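Local coordinates for protein adenosine kinase (Sinorhizobium meliloti, PDB 3UBO) that probably transfers a phosphate from ATP to a hydroxyl group of adenosine or of a related sugar or nucleoside substrate, at residues 30-35 with 42-47; 78-83 with 146-151; 187-190 with 194-197; 201-206 with 238-243; 232-237 with 261-266. All blocks are in the same frame, centred on the assembly; numbering follows the deposited sequence.

Contact 1: 30-35 with 42-47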
# COMPACT_ATOMS: atom_id res chain seq x y z
N ASN A 30 1.47 -22.78 -9.24
CA ASN A 30 1.71 -21.83 -10.34
C ASN A 30 3.13 -21.82 -10.85
O ASN A 30 3.54 -20.89 -11.58
CB ASN A 30 1.29 -20.44 -9.92
CG ASN A 30 -0.19 -20.36 -9.65
OD1 ASN A 30 -0.98 -20.14 -10.58
ND2 ASN A 30 -0.60 -20.55 -8.38
N GLY A 31 3.91 -22.83 -10.52
CA GLY A 31 5.26 -22.93 -11.04
C GLY A 31 6.06 -21.64 -10.80
O GLY A 31 6.83 -21.23 -11.67
N ILE A 32 5.85 -21.00 -9.65
CA ILE A 32 6.63 -19.83 -9.28
C ILE A 32 7.81 -20.29 -8.42
O ILE A 32 7.65 -21.17 -7.56
CB ILE A 32 5.82 -18.95 -8.38
CG1 ILE A 32 4.48 -18.63 -9.02
CG2 ILE A 32 6.63 -17.75 -7.91
CD1 ILE A 32 3.75 -17.42 -8.43
N ILE A 33 8.99 -19.69 -8.63
CA ILE A 33 10.18 -20.10 -7.81
C ILE A 33 10.17 -19.39 -6.46
O ILE A 33 10.08 -18.16 -6.40
CB ILE A 33 11.54 -19.86 -8.57
CG1 ILE A 33 11.39 -20.35 -10.01
CG2 ILE A 33 12.78 -20.49 -7.80
CD1 ILE A 33 12.62 -20.18 -10.75
N LYS A 34 10.19 -20.14 -5.37
CA LYS A 34 10.15 -19.47 -4.09
C LYS A 34 11.46 -18.68 -3.92
O LYS A 34 12.52 -19.24 -4.10
CB LYS A 34 9.99 -20.48 -2.98
CG LYS A 34 9.58 -19.83 -1.67
CD LYS A 34 9.39 -20.80 -0.53
CE LYS A 34 9.06 -20.06 0.78
NZ LYS A 34 8.77 -21.05 1.94
N GLY A 35 11.35 -17.41 -3.58
CA GLY A 35 12.50 -16.61 -3.25
C GLY A 35 13.05 -15.81 -4.39
O GLY A 35 13.68 -14.80 -4.19
N ALA A 42 3.27 -10.07 -20.27
CA ALA A 42 2.11 -9.32 -19.80
C ALA A 42 0.88 -10.16 -19.51
O ALA A 42 0.04 -9.74 -18.71
CB ALA A 42 1.73 -8.20 -20.80
N ASP A 43 0.76 -11.28 -20.26
CA ASP A 43 -0.33 -12.24 -20.20
C ASP A 43 -0.25 -13.02 -18.89
O ASP A 43 -1.28 -13.24 -18.21
CB ASP A 43 -0.27 -13.17 -21.41
CG ASP A 43 -0.50 -12.43 -22.68
OD1 ASP A 43 -1.61 -11.87 -22.86
OD2 ASP A 43 0.46 -12.35 -23.50
N ARG A 44 0.97 -13.42 -18.56
CA ARG A 44 1.28 -14.01 -17.25
C ARG A 44 1.09 -12.98 -16.12
O ARG A 44 0.69 -13.33 -15.06
CB ARG A 44 2.67 -14.63 -17.26
CG ARG A 44 3.02 -15.27 -16.05
CD ARG A 44 3.57 -16.61 -16.24
NE ARG A 44 3.07 -17.49 -15.20
CZ ARG A 44 3.77 -17.90 -14.15
NH1 ARG A 44 5.02 -17.49 -13.93
NH2 ARG A 44 3.21 -18.71 -13.26
N ALA A 45 1.28 -11.70 -16.36
CA ALA A 45 1.02 -10.78 -15.25
C ALA A 45 -0.48 -10.71 -15.01
O ALA A 45 -0.94 -10.69 -13.85
CB ALA A 45 1.59 -9.36 -15.49
N GLU A 46 -1.24 -10.64 -16.09
CA GLU A 46 -2.68 -10.69 -15.98
C GLU A 46 -3.20 -12.06 -15.35
O GLU A 46 -4.03 -12.08 -14.43
CB GLU A 46 -3.32 -10.39 -17.32
CG GLU A 46 -4.78 -10.84 -17.33
CD GLU A 46 -5.69 -10.06 -18.35
OE1 GLU A 46 -5.25 -9.82 -19.50
OE2 GLU A 46 -6.87 -9.71 -18.01
N LEU A 47 -2.66 -13.18 -15.80
CA LEU A 47 -3.12 -14.44 -15.27
C LEU A 47 -2.82 -14.57 -13.76
O LEU A 47 -3.70 -14.94 -12.99
CB LEU A 47 -2.55 -15.62 -16.07
CG LEU A 47 -3.03 -17.01 -15.60
CD1 LEU A 47 -2.80 -18.07 -16.59
CD2 LEU A 47 -2.35 -17.46 -14.35
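R44 reaches from helix 42-50 to the backbone carbonyl of N30. Its NH2 lies 2.8 Å from N30 O. The bond is weak, since the N-H...O angle is only 125°. The carbonyl oxygen sits at the edge of the guanidinium, near its plane. NH2 does the touching, and CZ of R44 stays 3.9 Å from N30 O. CG of R44 is anti to the backbone N (chi1 -177°), and the chain then bends at chi2 and chi3. These bends turn the head group across to the other segment.

N30 is the first residue past helix 24-29, and G31, with its positive phi, is the C-prime residue of a Schellman motif that ends this helix. Within the motif, I32 N bonds back to L27 O. A positive guanidinium beside a helix C-terminus is likely to be favoured by the helix dipole. I32 adds a looser apolar flank: its CG1 is 4.4 Å from R44 NH2, at an oblique angle to the guanidinium. The amide of N30 is not used here. Its ND2 bonds back to F26 O of helix 24-29, and OD1 makes a weak bond with R51 NH1.

The start of helix 42-50 is tied by N41, whose OD1 accepts from R44 N. Strand 37-39, an edge strand of the five-stranded mixed sheet, lies between the two segments in the chain. I32 also packs on F26 and L27 of helix 24-29, on F120 of strand 116-121, and on S128 and N130 of strand 127-132.

Contact 2: 78-83 with 146-151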
# COMPACT_ATOMS: atom_id res chain seq x y z
N ALA A 78 19.62 10.26 -6.16
CA ALA A 78 19.02 10.50 -7.48
C ALA A 78 18.85 9.17 -8.20
O ALA A 78 19.59 8.16 -7.92
CB ALA A 78 19.88 11.47 -8.34
N TYR A 79 17.87 9.16 -9.12
CA TYR A 79 17.43 7.87 -9.67
C TYR A 79 17.08 8.02 -11.13
O TYR A 79 16.53 9.05 -11.55
CB TYR A 79 16.25 7.19 -8.83
CG TYR A 79 15.67 5.91 -9.50
CD1 TYR A 79 16.37 4.70 -9.43
CD2 TYR A 79 14.46 5.93 -10.21
CE1 TYR A 79 15.90 3.58 -10.02
CE2 TYR A 79 13.97 4.79 -10.79
CZ TYR A 79 14.71 3.63 -10.70
OH TYR A 79 14.27 2.50 -11.32
N PHE A 80 17.47 7.01 -11.89
CA PHE A 80 17.06 6.96 -13.29
C PHE A 80 16.28 5.66 -13.49
O PHE A 80 16.83 4.56 -13.17
CB PHE A 80 18.27 6.90 -14.27
CG PHE A 80 19.27 8.03 -14.15
CD1 PHE A 80 18.91 9.29 -13.65
CD2 PHE A 80 20.60 7.83 -14.60
CE1 PHE A 80 19.85 10.34 -13.64
CE2 PHE A 80 21.55 8.83 -14.55
CZ PHE A 80 21.18 10.10 -14.10
N GLY A 81 15.06 5.76 -13.99
CA GLY A 81 14.23 4.59 -14.22
C GLY A 81 13.36 4.73 -15.45
O GLY A 81 13.20 5.83 -15.98
N LYS A 82 12.79 3.62 -15.90
CA LYS A 82 11.92 3.62 -17.07
C LYS A 82 10.46 3.41 -16.69
O LYS A 82 10.10 2.35 -16.16
CB LYS A 82 12.37 2.55 -18.07
CG LYS A 82 12.65 3.08 -19.47
CD LYS A 82 12.01 4.44 -19.68
CE LYS A 82 12.95 5.39 -20.40
NZ LYS A 82 12.35 6.74 -20.58
N VAL A 83 9.63 4.41 -16.96
CA VAL A 83 8.21 4.33 -16.64
C VAL A 83 7.37 4.96 -17.74
O VAL A 83 7.84 5.81 -18.49
CB VAL A 83 7.89 5.02 -15.30
CG1 VAL A 83 8.60 4.32 -14.15
CG2 VAL A 83 8.29 6.49 -15.36
N ASP A 146 23.59 13.56 -17.49
CA ASP A 146 25.03 13.56 -17.64
C ASP A 146 25.73 14.21 -16.42
O ASP A 146 26.68 13.65 -15.77
CB ASP A 146 25.27 14.40 -18.92
CG ASP A 146 26.59 14.11 -19.55
OD1 ASP A 146 27.46 13.65 -18.75
OD2 ASP A 146 26.77 14.29 -20.78
N ASP A 147 25.24 15.43 -16.17
CA ASP A 147 25.66 16.30 -15.09
C ASP A 147 25.47 15.53 -13.81
O ASP A 147 26.40 15.41 -12.98
CB ASP A 147 24.85 17.63 -15.10
CG ASP A 147 23.33 17.43 -15.26
OD1 ASP A 147 22.94 16.61 -16.10
OD2 ASP A 147 22.52 18.07 -14.54
N VAL A 148 24.27 14.96 -13.68
CA VAL A 148 23.91 14.13 -12.53
C VAL A 148 24.87 12.94 -12.26
O VAL A 148 25.36 12.86 -11.16
CB VAL A 148 22.38 13.81 -12.56
CG1 VAL A 148 21.88 13.03 -11.31
CG2 VAL A 148 21.58 15.15 -12.73
N VAL A 149 25.21 12.08 -13.21
CA VAL A 149 26.23 11.06 -12.90
C VAL A 149 27.51 11.65 -12.34
O VAL A 149 28.04 11.14 -11.34
CB VAL A 149 26.57 10.19 -14.09
CG1 VAL A 149 27.45 8.96 -13.73
CG2 VAL A 149 25.29 9.83 -14.80
N ALA A 150 27.99 12.74 -12.94
CA ALA A 150 29.23 13.42 -12.50
C ALA A 150 29.19 14.00 -11.06
O ALA A 150 30.19 13.97 -10.31
CB ALA A 150 29.61 14.51 -13.54
N GLN A 151 28.04 14.52 -10.68
CA GLN A 151 27.86 15.11 -9.35
C GLN A 151 27.58 14.12 -8.19
O GLN A 151 27.30 14.53 -7.00
CB GLN A 151 26.72 16.11 -9.44
CG GLN A 151 26.83 17.05 -10.62
CD GLN A 151 25.59 17.91 -10.79
OE1 GLN A 151 24.50 17.40 -11.14
NE2 GLN A 151 25.74 19.24 -10.52
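F80 and A78 of strand 77-80 meet V148 and V149 of helix 146-150, a helix laid on the central parallel sheet of this alpha/beta kinase fold. The strand and helix axes pass 10.1 Å apart, with 132° between their directions. A78 and F80 alternate with Y79, so both point their CB toward the helix.

F80 has its CG anti to the carbonyl carbon (chi1 -57°), and its outer ring atoms reach both valines. F80 and V148 slide past each other in opposite directions. V148 CG1 comes obliquely to the ring, 4.1 Å from CE1 of F80. V149 crosses F80 at about a right angle and sets CG2 against the ring edge, in the ring plane. An alanine at the F80 position is likely to open a gap here and leave V148 CG1 and V149 CG2 without their ring neighbour.

The contact is buried. V148 also touches Y6 of strand 6-11 and H102 of strand 102-103. V149 packs on A174, I177 and A178 of helix 168-179. No hydrogen bond joins the two segments. CG1 of V148 bridges two strand residues, for it also lies 3.9 Å from A78 CB.

Contact 3: 187-190 with 194-197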
# COMPACT_ATOMS: atom_id res chain seq x y z
N MSE A 187 27.30 -2.00 -7.70
CA MSE A 187 26.18 -2.86 -8.06
C MSE A 187 25.68 -3.89 -7.04
O MSE A 187 26.45 -4.45 -6.29
CB MSE A 187 26.49 -3.61 -9.34
CG MSE A 187 27.14 -4.98 -9.09
SE MSE A 187 27.75 -5.78 -10.81
CE MSE A 187 26.00 -6.04 -11.76
N THR A 188 24.39 -4.20 -7.09
CA THR A 188 23.87 -5.43 -6.45
C THR A 188 23.77 -6.60 -7.45
O THR A 188 23.39 -6.39 -8.58
CB THR A 188 22.46 -5.22 -5.95
OG1 THR A 188 21.78 -6.45 -6.08
CG2 THR A 188 21.73 -4.23 -6.81
N LEU A 189 24.07 -7.81 -7.04
CA LEU A 189 23.85 -8.94 -7.95
C LEU A 189 22.37 -9.31 -8.16
O LEU A 189 22.03 -10.26 -8.89
CB LEU A 189 24.57 -10.16 -7.40
CG LEU A 189 26.01 -10.27 -7.86
CD1 LEU A 189 26.46 -8.89 -8.19
CD2 LEU A 189 26.84 -10.90 -6.79
N SER A 190 21.49 -8.63 -7.44
CA SER A 190 20.05 -8.76 -7.64
C SER A 190 19.43 -10.08 -7.16
O SER A 190 18.65 -10.09 -6.18
CB SER A 190 19.75 -8.53 -9.10
OG SER A 190 19.96 -7.16 -9.41
N CYS A 194 19.59 -14.31 -11.95
CA CYS A 194 20.21 -13.23 -12.70
C CYS A 194 21.65 -13.63 -12.75
O CYS A 194 22.21 -13.78 -13.84
CB CYS A 194 20.06 -11.93 -11.93
SG CYS A 194 20.05 -10.44 -12.92
N VAL A 195 22.25 -13.87 -11.58
CA VAL A 195 23.63 -14.38 -11.54
C VAL A 195 23.96 -15.53 -12.54
O VAL A 195 24.87 -15.37 -13.34
CB VAL A 195 24.16 -14.60 -10.08
CG1 VAL A 195 25.50 -15.31 -10.06
CG2 VAL A 195 24.26 -13.24 -9.34
N HIS A 196 23.25 -16.66 -12.56
CA HIS A 196 23.50 -17.62 -13.65
C HIS A 196 23.33 -17.05 -15.07
O HIS A 196 24.17 -17.27 -15.94
CB HIS A 196 22.63 -18.85 -13.52
CG HIS A 196 22.82 -19.58 -12.24
ND1 HIS A 196 22.19 -19.21 -11.07
CD2 HIS A 196 23.56 -20.68 -11.94
CE1 HIS A 196 22.54 -20.04 -10.09
NE2 HIS A 196 23.37 -20.94 -10.60
N ARG A 197 22.25 -16.30 -15.30
CA ARG A 197 21.88 -15.76 -16.64
C ARG A 197 22.90 -14.72 -17.19
O ARG A 197 22.86 -14.32 -18.35
CB ARG A 197 20.43 -15.20 -16.50
CG ARG A 197 19.66 -14.46 -17.67
CD ARG A 197 18.04 -14.37 -17.36
NE ARG A 197 17.62 -13.40 -16.32
CZ ARG A 197 17.36 -13.69 -15.02
NH1 ARG A 197 17.42 -14.94 -14.53
NH2 ARG A 197 17.05 -12.70 -14.19
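Apolar contact comes first: L189 and V195 cross at a slant, with V195 CG2 3.7 Å from L189 CB and 3.8 Å from L189 CG. The methyl is aimed at L189 because CG1 takes the place anti to the backbone N (chi1 171°), leaving CG2 anti to the carbonyl carbon. L224 of helix 218-224 touches both side chains.

Looser contacts involve the backbone and sulfur. C194 CB is 4.0 Å from L189 O. C194 SG is 4.3 Å from S190 CB.

The hydrogen bonds lie within the segments or lead outside them. S190 N donates to T188 OG1 at 2.6 Å, with an N-H...O angle of 148°. This is an ST turn, formed as the chain leaves strand 184-188. S190 OG bonds to Y160 N. The S190 side chain is about 6 Å from the bound adenosine. R197 turns back along its own helix, so that one guanidinium face lies against C194 CA, and its NE forms a salt bridge with D163.

No hydrogen bond crosses between the turn after the strand and helix 192-197. Side-chain packing carries the contact, while the hydroxyls of T188 and S190 are bonded within their own segment or outside it.

Contact 4: 201-206 with 238-243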
# COMPACT_ATOMS: atom_id res chain seq x y z
N GLU A 201 28.97 -11.72 -18.05
CA GLU A 201 28.80 -10.26 -18.21
C GLU A 201 29.13 -9.52 -16.93
O GLU A 201 29.71 -8.43 -16.97
CB GLU A 201 27.39 -9.85 -18.67
CG GLU A 201 27.12 -10.01 -20.17
CD GLU A 201 26.36 -11.29 -20.49
OE1 GLU A 201 26.52 -12.29 -19.74
OE2 GLU A 201 25.61 -11.29 -21.51
N PHE A 202 28.75 -10.13 -15.80
CA PHE A 202 28.90 -9.55 -14.47
C PHE A 202 30.40 -9.47 -14.09
O PHE A 202 30.91 -8.36 -13.90
CB PHE A 202 28.02 -10.33 -13.43
CG PHE A 202 26.53 -9.91 -13.40
CD1 PHE A 202 25.99 -9.05 -14.38
CD2 PHE A 202 25.66 -10.42 -12.42
CE1 PHE A 202 24.61 -8.68 -14.32
CE2 PHE A 202 24.29 -10.07 -12.36
CZ PHE A 202 23.76 -9.21 -13.27
N LEU A 203 31.09 -10.62 -14.00
CA LEU A 203 32.57 -10.71 -13.78
C LEU A 203 33.47 -9.71 -14.57
O LEU A 203 34.23 -8.91 -14.01
CB LEU A 203 33.05 -12.14 -14.05
CG LEU A 203 32.59 -13.20 -13.05
CD1 LEU A 203 32.97 -14.55 -13.51
CD2 LEU A 203 33.24 -12.93 -11.72
N GLU A 204 33.39 -9.80 -15.87
CA GLU A 204 34.15 -8.93 -16.74
C GLU A 204 33.78 -7.48 -16.48
O GLU A 204 34.59 -6.53 -16.63
CB GLU A 204 33.85 -9.29 -18.22
CG GLU A 204 34.12 -8.18 -19.24
CD GLU A 204 35.61 -7.86 -19.40
OE1 GLU A 204 36.47 -8.72 -19.05
OE2 GLU A 204 35.89 -6.73 -19.88
N LEU A 205 32.53 -7.28 -16.14
CA LEU A 205 32.09 -5.96 -15.80
C LEU A 205 32.77 -5.53 -14.47
O LEU A 205 33.01 -4.35 -14.27
CB LEU A 205 30.57 -5.94 -15.80
CG LEU A 205 29.75 -4.89 -15.11
CD1 LEU A 205 29.30 -3.85 -16.12
CD2 LEU A 205 28.57 -5.63 -14.47
N MSE A 206 33.15 -6.48 -13.61
CA MSE A 206 33.96 -6.17 -12.43
C MSE A 206 35.45 -6.06 -12.79
O MSE A 206 36.11 -5.06 -12.53
CB MSE A 206 33.84 -7.24 -11.36
CG MSE A 206 32.50 -7.33 -10.67
SE MSE A 206 32.26 -9.10 -9.67
CE MSE A 206 33.26 -8.81 -7.99
N ALA A 238 36.90 -10.73 -3.47
CA ALA A 238 37.95 -9.77 -3.07
C ALA A 238 38.92 -9.40 -4.19
O ALA A 238 39.33 -8.25 -4.25
CB ALA A 238 38.72 -10.28 -1.90
N ARG A 239 39.29 -10.38 -5.02
CA ARG A 239 40.16 -10.23 -6.19
C ARG A 239 39.56 -9.39 -7.32
O ARG A 239 40.32 -8.79 -8.14
CB ARG A 239 40.49 -11.59 -6.83
CG ARG A 239 41.05 -12.64 -5.92
CD ARG A 239 41.74 -13.77 -6.70
NE ARG A 239 42.26 -14.79 -5.77
CZ ARG A 239 42.61 -16.04 -6.11
NH1 ARG A 239 42.50 -16.46 -7.37
NH2 ARG A 239 43.06 -16.87 -5.16
N ASP A 240 38.22 -9.37 -7.41
CA ASP A 240 37.61 -8.85 -8.64
C ASP A 240 37.01 -7.43 -8.52
O ASP A 240 36.71 -6.76 -9.55
CB ASP A 240 36.63 -9.86 -9.23
CG ASP A 240 37.27 -11.22 -9.45
OD1 ASP A 240 38.51 -11.33 -9.28
OD2 ASP A 240 36.55 -12.19 -9.81
N CYS A 241 36.85 -6.99 -7.25
CA CYS A 241 36.45 -5.61 -6.93
C CYS A 241 37.24 -4.98 -5.76
O CYS A 241 37.90 -5.68 -4.99
CB CYS A 241 34.93 -5.53 -6.68
SG CYS A 241 34.39 -6.65 -5.36
N LYS A 242 37.16 -3.66 -5.62
CA LYS A 242 37.85 -2.95 -4.54
C LYS A 242 37.26 -3.37 -3.20
O LYS A 242 37.97 -3.74 -2.25
CB LYS A 242 37.75 -1.43 -4.71
CG LYS A 242 38.51 -0.96 -5.96
CD LYS A 242 38.45 0.55 -6.27
CE LYS A 242 38.72 0.80 -7.78
NZ LYS A 242 38.79 2.28 -8.08
N LEU A 243 35.92 -3.33 -3.19
CA LEU A 243 35.06 -3.44 -2.02
C LEU A 243 33.83 -4.31 -2.38
O LEU A 243 33.25 -4.21 -3.48
CB LEU A 243 34.63 -2.02 -1.60
CG LEU A 243 33.89 -1.93 -0.27
CD1 LEU A 243 34.59 -2.85 0.71
CD2 LEU A 243 33.77 -0.47 0.25
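Two helices that flank strand 213-217 of the central sheet meet here. M206 of helix 199-207 packs on D240 and C241, near the C-terminal part of helix 230-240 and in the residues that follow. M206 is a selenomethionine, so its SE atom replaces sulfur. It carries most of the contact. Its CB lies 3.4 Å from D240 O, and its CE lies 3.7 Å from D240 CB. The same methyl of M206 is 3.6 Å from C241 SG. CG of M206 is anti to the carbonyl carbon, and the chain bends at its last torsion (chi3 80°), which brings CE to both partners. The side chains of M206 and D240 cross at about a right angle.

The two helices belong to successive beta-alpha-beta units. Helix 199-207 lies, after helix 192-197, in the connection from 184-188 to its parallel neighbour 213-217. Helix 230-240 lies in the connection from 213-217 to 246-247. M206 and C241 both rest on V214, so the sheet is the floor beneath their contact.

L203, one turn before M206, has a lesser part. Its CD2 is 3.9 Å from D240 OD2, and the two side chains meet at a slant. That carboxylate oxygen has stronger partners: it forms a salt bridge with R207 NH2 and a hydrogen bond with Y225 OH. The two bonds probably limit the turning of the carboxylate, and R207 is likely to offset its charge beside the apolar side chains. Y225 also touches both L203 and M206.

Contact 5: 232-237 with 261-266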
# COMPACT_ATOMS: atom_id res chain seq x y z
N ARG A 232 35.97 -19.72 0.03
CA ARG A 232 36.63 -19.67 -1.27
C ARG A 232 36.05 -18.56 -2.10
O ARG A 232 36.78 -17.86 -2.83
CB ARG A 232 36.40 -20.98 -2.04
CG ARG A 232 36.86 -20.90 -3.52
CD ARG A 232 38.27 -21.52 -3.69
NE ARG A 232 39.00 -21.09 -4.90
CZ ARG A 232 40.08 -21.72 -5.38
NH1 ARG A 232 40.56 -22.82 -4.76
NH2 ARG A 232 40.69 -21.26 -6.48
N ALA A 233 34.73 -18.43 -2.02
CA ALA A 233 34.01 -17.44 -2.82
C ALA A 233 34.34 -16.03 -2.35
O ALA A 233 34.44 -15.09 -3.17
CB ALA A 233 32.51 -17.69 -2.77
N LEU A 234 34.55 -15.89 -1.04
CA LEU A 234 34.94 -14.60 -0.46
C LEU A 234 36.29 -14.11 -1.01
O LEU A 234 36.46 -12.92 -1.21
CB LEU A 234 34.92 -14.65 1.09
CG LEU A 234 33.54 -14.43 1.74
CD1 LEU A 234 33.58 -14.43 3.24
CD2 LEU A 234 32.99 -13.11 1.32
N GLU A 235 37.22 -15.04 -1.28
CA GLU A 235 38.51 -14.67 -1.86
C GLU A 235 38.32 -14.17 -3.27
O GLU A 235 38.76 -13.09 -3.61
CB GLU A 235 39.47 -15.85 -1.89
CG GLU A 235 39.92 -16.30 -0.52
CD GLU A 235 40.74 -17.59 -0.58
OE1 GLU A 235 40.86 -18.15 -1.73
OE2 GLU A 235 41.25 -18.01 0.51
N LEU A 236 37.65 -14.96 -4.09
CA LEU A 236 37.52 -14.60 -5.48
C LEU A 236 36.88 -13.21 -5.65
O LEU A 236 37.28 -12.40 -6.52
CB LEU A 236 36.73 -15.68 -6.19
CG LEU A 236 37.31 -17.06 -5.84
CD1 LEU A 236 36.39 -18.18 -6.28
CD2 LEU A 236 38.67 -17.21 -6.50
N LEU A 237 35.91 -12.95 -4.79
CA LEU A 237 35.13 -11.71 -4.80
C LEU A 237 35.97 -10.50 -4.40
O LEU A 237 35.74 -9.38 -4.90
CB LEU A 237 33.98 -11.87 -3.82
CG LEU A 237 33.22 -10.57 -3.50
CD1 LEU A 237 32.29 -10.31 -4.65
CD2 LEU A 237 32.46 -10.57 -2.18
N ARG A 261 38.12 -8.68 6.72
CA ARG A 261 36.73 -9.16 6.65
C ARG A 261 35.95 -8.65 7.82
O ARG A 261 35.97 -9.29 8.91
CB ARG A 261 36.66 -10.70 6.67
CG ARG A 261 37.59 -11.44 5.73
CD ARG A 261 36.90 -12.71 5.23
NE ARG A 261 37.42 -13.26 3.97
CZ ARG A 261 37.78 -12.56 2.89
NH1 ARG A 261 37.68 -11.22 2.84
NH2 ARG A 261 38.24 -13.21 1.84
N VAL A 262 35.27 -7.51 7.63
CA VAL A 262 34.39 -6.94 8.66
C VAL A 262 33.05 -7.69 8.80
O VAL A 262 32.13 -7.45 8.00
CB VAL A 262 34.09 -5.44 8.40
CG1 VAL A 262 33.30 -4.79 9.58
CG2 VAL A 262 35.37 -4.69 8.13
N ARG A 263 32.92 -8.57 9.81
CA ARG A 263 31.64 -9.24 10.14
C ARG A 263 30.81 -8.48 11.19
O ARG A 263 31.12 -8.60 12.35
CB ARG A 263 31.91 -10.66 10.64
CG ARG A 263 32.94 -11.27 9.78
CD ARG A 263 33.13 -12.70 10.05
NE ARG A 263 33.63 -13.33 8.84
CZ ARG A 263 34.07 -14.59 8.76
NH1 ARG A 263 34.09 -15.38 9.85
NH2 ARG A 263 34.48 -15.05 7.57
N VAL A 264 29.81 -7.71 10.79
CA VAL A 264 28.85 -7.09 11.70
C VAL A 264 27.52 -7.87 11.67
O VAL A 264 26.96 -8.19 10.60
CB VAL A 264 28.60 -5.59 11.37
CG1 VAL A 264 27.51 -4.98 12.27
CG2 VAL A 264 29.92 -4.78 11.39
N GLY A 265 26.98 -8.16 12.84
CA GLY A 265 25.77 -8.97 12.94
C GLY A 265 24.45 -8.22 12.85
O GLY A 265 24.41 -6.97 12.84
N ALA A 266 23.36 -8.97 12.76
CA ALA A 266 22.09 -8.33 12.41
C ALA A 266 21.25 -8.16 13.63
O ALA A 266 21.43 -8.85 14.62
CB ALA A 266 21.33 -9.07 11.28
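R261 lays its guanidinium against L234, with L234 CB over one face of the flat group. L234 CB is 3.7 Å from R261 NH2 and 4.0 Å from R261 CZ. R261 NH2 comes closer still to L234 O, at 3.5 Å, without forming a hydrogen bond. L234 CD1 touches further back, 4.1 Å from R261 NE. CG of R261 is anti to the carbonyl carbon (chi1 -49°), and the chain bends at chi2 (-146°). The head group thus comes to rest at the helix. The two side chains meet at a slant.

E235 borders the same guanidinium: its CG is 4.2 Å from R261 NH2. Its carboxylate does not pair with the arginine, for E235 OE2 stays 5.8 Å from R261 NH2. At that distance the opposite charges may still attract weakly. R263 reaches the leucine from two residues on, with NH2 4.5 Å from L234 CD1. A serine in place of R261 would probably uncover L234 CB and take away the positive charge near E235.

R261 and L234 also both touch V256 of strand 253-257. R261 points at helix 230-240 and R263 brings its guanidinium near it, while V262 and V264 pack on helix 296-311. The arrangement is that of an antiparallel beta hairpin, strand 253-257 with the weakly bonded strand 260-264, lying between helices 230-240 and 296-311. Its chain runs on to A266, which touches the bound ADP.

Overall arrangement
The contacts follow one another along the chain, except that contacts 4 and 5 alternate their segments and share helix 230-240. Contacts 3, 4 and 5 form a continuous group. Centres of 3 and 4 are about 12 Å apart, and those of 4 and 5 about 15 Å. Helices 192-197 and 199-207 follow each other in the chain, and M187 and C194 pack on F202. M206 CE touches L237 CD1, 3.8 Å away. Contacts 2 and 3 both reach the seven-stranded parallel sheet, with centres about 21 Å apart. Contact 1 stands apart near the five-stranded mixed sheet, its centre about 20 Å from that of contact 3. Adenosine lies near contact 3, and ADP touches A266 of contact 5.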